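Local coordinates for protein GCN5-related N-acetyltransferase (Brucella melitensis biovar Abortus, PDB 4J3G) that probably transfers an acetyl group from acetyl-CoA to an amino group, perhaps the N-terminal alanine of a ribosomal protein, as a GNAT-family acetyltransferase, at residues A[112-116]-A[117-121]; A[129-133]-A[134-138]. One frame throughout, in Å; residues are numbered along the deposited sequence.

Contact 1: residues A[112-116]-A[117-121]; sequences SNARG and GGIGR. With SO4 (sulfate ion), chain E.
Ala-114 and Ile-119 meet across the turn that leads into helix 119-133: methyl CB of Ala-114 lies 3.7 Å from CD1 of Ile-119. The isoleucine points back at the loop, and its CG1 branch runs on extended (chi2 168°), which brings CD1 up to the alanine. Arg-81 of strand 76-81 touches both side chains.

Arg-115 turns the other way, to a sulfate ion. Its chain folds at chi2 and chi3 (-62° and -50°), curling the guanidinium round so that the sulfur lies at its edge, in its plane. NE of Arg-115 donates to sulfate O3 at 2.9 Å and its NH2 to sulfate O4 at 3.0 Å. Two backbone amides add to this: Gly-116 N also reaches sulfate O3, at 2.8 Å, while Gly-120 N, in the first turn of the helix, bonds sulfate O2 at 2.9 Å. Water 1 sits inside the turn beside sulfate O2, accepting from Gly-117 N (2.8 Å) and Ile-119 N.

The sequence Arg-Gly-Gly-Gly-Ile-Gly fits the pyrophosphate-binding loop of GNAT enzymes. One guanidinium, a loop amide and an amide of the first helical turn together form a site suited to an anion, and the sulfate, probably from the crystallisation liquor, is consistent with a phosphate of acetyl-CoA binding here.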
loop_
_atom_site.group_PDB
_atom_site.type_symbol
_atom_site.label_atom_id
_atom_site.label_comp_id
_atom_site.label_asym_id
_atom_site.label_seq_id
_atom_site.Cartn_x
_atom_site.Cartn_y
_atom_site.Cartn_z
ATOM N N SER A 112 25.651 -0.844 -6.034
ATOM C CA SER A 112 25.951 -2.242 -5.774
ATOM C C SER A 112 27.407 -2.452 -5.387
ATOM O O SER A 112 27.711 -3.382 -4.640
ATOM C CB SER A 112 25.662 -3.083 -7.028
ATOM O OG SER A 112 26.344 -2.507 -8.130
ATOM N N ASN A 113 28.298 -1.590 -5.881
ATOM C CA ASN A 113 29.717 -1.730 -5.588
ATOM C C ASN A 113 30.140 -0.854 -4.405
ATOM O O ASN A 113 31.336 -0.770 -4.071
ATOM C CB ASN A 113 30.562 -1.430 -6.825
ATOM C CG ASN A 113 30.562 0.042 -7.192
ATOM O OD1 ASN A 113 29.794 0.839 -6.640
ATOM N ND2 ASN A 113 31.399 0.407 -8.166
ATOM N N ALA A 114 29.162 -0.216 -3.755
ATOM C CA ALA A 114 29.454 0.630 -2.601
ATOM C C ALA A 114 28.675 0.234 -1.334
ATOM O O ALA A 114 28.539 1.051 -0.437
ATOM C CB ALA A 114 29.202 2.092 -2.950
ATOM N N ARG A 115 28.235 -1.023 -1.234
ATOM C CA ARG A 115 27.505 -1.472 -0.037
ATOM C C ARG A 115 28.429 -1.614 1.221
ATOM O O ARG A 115 29.633 -1.865 1.124
ATOM C CB ARG A 115 26.772 -2.807 -0.282
ATOM C CG ARG A 115 25.940 -2.858 -1.556
ATOM C CD ARG A 115 24.801 -1.826 -1.565
ATOM N NE ARG A 115 23.985 -1.846 -0.337
ATOM C CZ ARG A 115 22.937 -2.637 -0.127
ATOM N NH1 ARG A 115 22.543 -3.557 -1.044
ATOM N NH2 ARG A 115 22.292 -2.549 1.017
ATOM N N GLY A 116 27.820 -1.465 2.386
ATOM C CA GLY A 116 28.513 -1.679 3.653
ATOM C C GLY A 116 29.428 -0.541 4.040
ATOM O O GLY A 116 30.321 -0.718 4.882
ATOM N N GLY A 117 29.184 0.644 3.479
ATOM C CA GLY A 117 30.077 1.789 3.684
ATOM C C GLY A 117 29.421 2.961 4.391
ATOM O O GLY A 117 30.023 4.027 4.472
ATOM N N GLY A 118 28.191 2.784 4.884
ATOM C CA GLY A 118 27.516 3.812 5.702
ATOM C C GLY A 118 26.634 4.771 4.913
ATOM O O GLY A 118 26.017 5.674 5.482
ATOM N N ILE A 119 26.546 4.541 3.607
ATOM C CA ILE A 119 25.808 5.430 2.710
ATOM C C ILE A 119 24.315 5.398 2.998
ATOM O O ILE A 119 23.689 6.464 3.122
ATOM C CB ILE A 119 26.021 5.055 1.233
ATOM C CG1 ILE A 119 27.527 5.196 0.855
ATOM C CG2 ILE A 119 25.124 5.918 0.330
ATOM C CD1 ILE A 119 27.882 4.575 -0.484
ATOM N N GLY A 120 23.738 4.194 3.066
ATOM C CA GLY A 120 22.296 4.048 3.294
ATOM C C GLY A 120 21.857 4.708 4.605
ATOM O O GLY A 120 20.830 5.349 4.680
ATOM N N ARG A 121 22.647 4.521 5.651
ATOM C CA ARG A 121 22.309 5.072 6.948
ATOM C C ARG A 121 22.361 6.612 6.923
ATOM O O ARG A 121 21.446 7.264 7.419
ATOM C CB ARG A 121 23.242 4.517 8.026
ATOM C CG ARG A 121 22.705 4.737 9.437
ATOM C CD ARG A 121 23.551 4.073 10.538
ATOM N NE ARG A 121 23.267 4.711 11.824
ATOM C CZ ARG A 121 23.399 4.148 13.021
ATOM N NH1 ARG A 121 23.839 2.876 13.155
ATOM N NH2 ARG A 121 23.100 4.874 14.101
HETATM S S SO4 E . 24.370 -0.010 3.031
HETATM O O1 SO4 E . 24.829 -0.724 4.264
HETATM O O2 SO4 E . 24.700 1.448 3.162
HETATM O O3 SO4 E . 25.207 -0.550 1.925
HETATM O O4 SO4 E . 22.918 -0.258 2.809
HETATM O O HOH W 1 27.288 2.011 1.975
#

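Contact 2: residues A[129-133]-A[134-138]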
loop_
_atom_site.group_PDB
_atom_site.type_symbol
_atom_site.label_atom_id
_atom_site.label_comp_id
_atom_site.label_asym_id
_atom_site.label_seq_id
_atom_site.Cartn_x
_atom_site.Cartn_y
_atom_site.Cartn_z
ATOM N N GLU A 129 15.075 13.903 8.373
ATOM C CA GLU A 129 15.020 15.334 8.742
ATOM C C GLU A 129 14.171 16.130 7.759
ATOM O O GLU A 129 13.422 17.026 8.176
ATOM C CB GLU A 129 16.424 15.957 8.801
ATOM C CG GLU A 129 17.344 15.306 9.829
ATOM C CD GLU A 129 16.795 15.338 11.250
ATOM O OE1 GLU A 129 16.048 16.292 11.608
ATOM O OE2 GLU A 129 17.069 14.379 12.011
ATOM N N GLU A 130 14.315 15.831 6.468
ATOM C CA GLU A 130 13.461 16.461 5.421
ATOM C C GLU A 130 11.994 16.159 5.644
ATOM O O GLU A 130 11.145 17.046 5.558
ATOM C CB GLU A 130 13.844 15.996 4.045
ATOM C CG GLU A 130 15.078 16.643 3.475
ATOM C CD GLU A 130 14.799 17.988 2.809
ATOM O OE1 GLU A 130 13.634 18.496 2.870
ATOM O OE2 GLU A 130 15.761 18.520 2.220
ATOM N N ALA A 131 11.688 14.915 5.993
ATOM C CA ALA A 131 10.321 14.542 6.279
ATOM C C ALA A 131 9.769 15.326 7.465
ATOM O O ALA A 131 8.626 15.800 7.438
ATOM C CB ALA A 131 10.235 13.035 6.542
ATOM N N ARG A 132 10.565 15.411 8.521
ATOM C CA ARG A 132 10.209 16.158 9.732
ATOM C C ARG A 132 9.867 17.608 9.380
ATOM O O ARG A 132 8.851 18.174 9.847
ATOM C CB ARG A 132 11.411 16.147 10.681
ATOM C CG ARG A 132 11.134 15.975 12.137
ATOM C CD ARG A 132 12.451 15.630 12.876
ATOM N NE ARG A 132 12.284 14.373 13.597
ATOM C CZ ARG A 132 13.243 13.508 13.894
ATOM N NH1 ARG A 132 14.518 13.734 13.566
ATOM N NH2 ARG A 132 12.914 12.400 14.554
ATOM N N GLU A 133 10.739 18.207 8.568
ATOM C CA GLU A 133 10.610 19.588 8.156
ATOM C C GLU A 133 9.333 19.794 7.381
ATOM O O GLU A 133 8.697 20.818 7.515
ATOM C CB GLU A 133 11.755 19.938 7.242
ATOM C CG GLU A 133 11.956 21.416 7.039
ATOM C CD GLU A 133 13.392 21.721 6.689
ATOM O OE1 GLU A 133 14.175 22.051 7.615
ATOM O OE2 GLU A 133 13.757 21.565 5.504
ATOM N N ARG A 134 8.991 18.796 6.564
ATOM C CA ARG A 134 7.842 18.832 5.677
ATOM C C ARG A 134 6.560 18.324 6.345
ATOM O O ARG A 134 5.532 18.240 5.694
ATOM C CB ARG A 134 8.148 18.061 4.365
ATOM C CG ARG A 134 9.131 18.788 3.481
ATOM C CD ARG A 134 9.645 17.967 2.318
ATOM N NE ARG A 134 10.874 18.559 1.782
ATOM C CZ ARG A 134 11.098 18.858 0.508
ATOM N NH1 ARG A 134 10.190 18.628 -0.453
ATOM N NH2 ARG A 134 12.272 19.386 0.178
ATOM N N LYS A 135 6.617 18.059 7.658
ATOM C CA LYS A 135 5.437 17.717 8.487
ATOM C C LYS A 135 4.824 16.386 8.129
ATOM O O LYS A 135 3.633 16.168 8.375
ATOM C CB LYS A 135 4.323 18.782 8.431
ATOM C CG LYS A 135 4.766 20.225 8.606
ATOM C CD LYS A 135 5.641 20.427 9.826
ATOM C CE LYS A 135 4.839 20.606 11.087
ATOM N NZ LYS A 135 5.775 20.955 12.191
ATOM N N VAL A 136 5.634 15.462 7.637
ATOM C CA VAL A 136 5.228 14.045 7.592
ATOM C C VAL A 136 4.986 13.555 9.003
ATOM O O VAL A 136 5.751 13.866 9.896
ATOM C CB VAL A 136 6.287 13.170 6.920
ATOM C CG1 VAL A 136 5.877 11.694 6.934
ATOM C CG2 VAL A 136 6.553 13.655 5.481
ATOM N N HIS A 137 3.907 12.810 9.217
ATOM C CA HIS A 137 3.649 12.240 10.523
ATOM C C HIS A 137 4.271 10.884 10.699
ATOM O O HIS A 137 4.814 10.567 11.771
ATOM C CB HIS A 137 2.124 12.162 10.796
ATOM C CG HIS A 137 1.784 11.766 12.198
ATOM N ND1 HIS A 137 2.163 12.516 13.297
ATOM C CD2 HIS A 137 1.186 10.664 12.684
ATOM C CE1 HIS A 137 1.794 11.891 14.399
ATOM N NE2 HIS A 137 1.175 10.778 14.057
ATOM N N VAL A 138 4.122 10.021 9.711
ATOM C CA VAL A 138 4.681 8.670 9.783
ATOM C C VAL A 138 5.490 8.362 8.547
ATOM O O VAL A 138 5.002 8.548 7.427
ATOM C CB VAL A 138 3.582 7.563 9.890
ATOM C CG1 VAL A 138 4.230 6.190 10.072
ATOM C CG2 VAL A 138 2.649 7.841 11.022
HETATM O O HOH W 2 6.496 16.070 11.253
#
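Arg-134 lies alongside Glu-130, both side chains pointing the same way, and its CB and CG pass over the Glu-130 carbonyl oxygen. From CG to NE the arginine is stretched out, whereas the glutamate bends at chi2 (-84°); together these bring OE1 of Glu-130 to the guanidinium edge, 3.0 Å from NE and 3.1 Å from NH2 of Arg-134. Both nitrogens thus share one carboxylate oxygen, reaching it from the same face of a carboxylate turned 63° from the guanidinium plane. NH1 of Arg-134 bonds the carbonyl of Gly-73, so the guanidinium is held from two directions.

Ala-131 and Val-136 form the apolar part, with CB of the alanine 3.9 Å from CG2 of the valine; Tyr-91 and Leu-185 pack on both.

The backbone closes the helix in between. Arg-134 N still makes a helical bond to Glu-130 O (3.0 Å), but Lys-135 takes a positive phi of 67° and swings the chain round. Val-136 N then reaches back to Ala-131 O at 3.0 Å, and Lys-135 N meets Arg-132 O at 3.1 Å from well above the carbonyl plane. This is a Schellman motif with Lys-135 as the C' residue, its apolar contact joining Ala-131 to Val-136, and it turns the chain from helix 119-133 toward strand 138-144.

How the contacts relate
Contacts 1 and 2 sit at the two ends of helix 119-133, with centres about 24 Å apart and nearest atoms about 9 Å apart. Contact 1 comes first along the chain, where the loop after strand 103-110 enters the helix; contact 2 follows at the exit toward strand 138-144. Those two strands are parallel neighbours in the mixed sheet, so the pair marks both turns of a beta-alpha-beta crossover within the GNAT domain. The ends differ in what they face: the N-terminal one holds an anion where acetyl-CoA probably binds, whereas the C-terminal one includes His-137, whose ring stacks on Trp-175 of the second subunit.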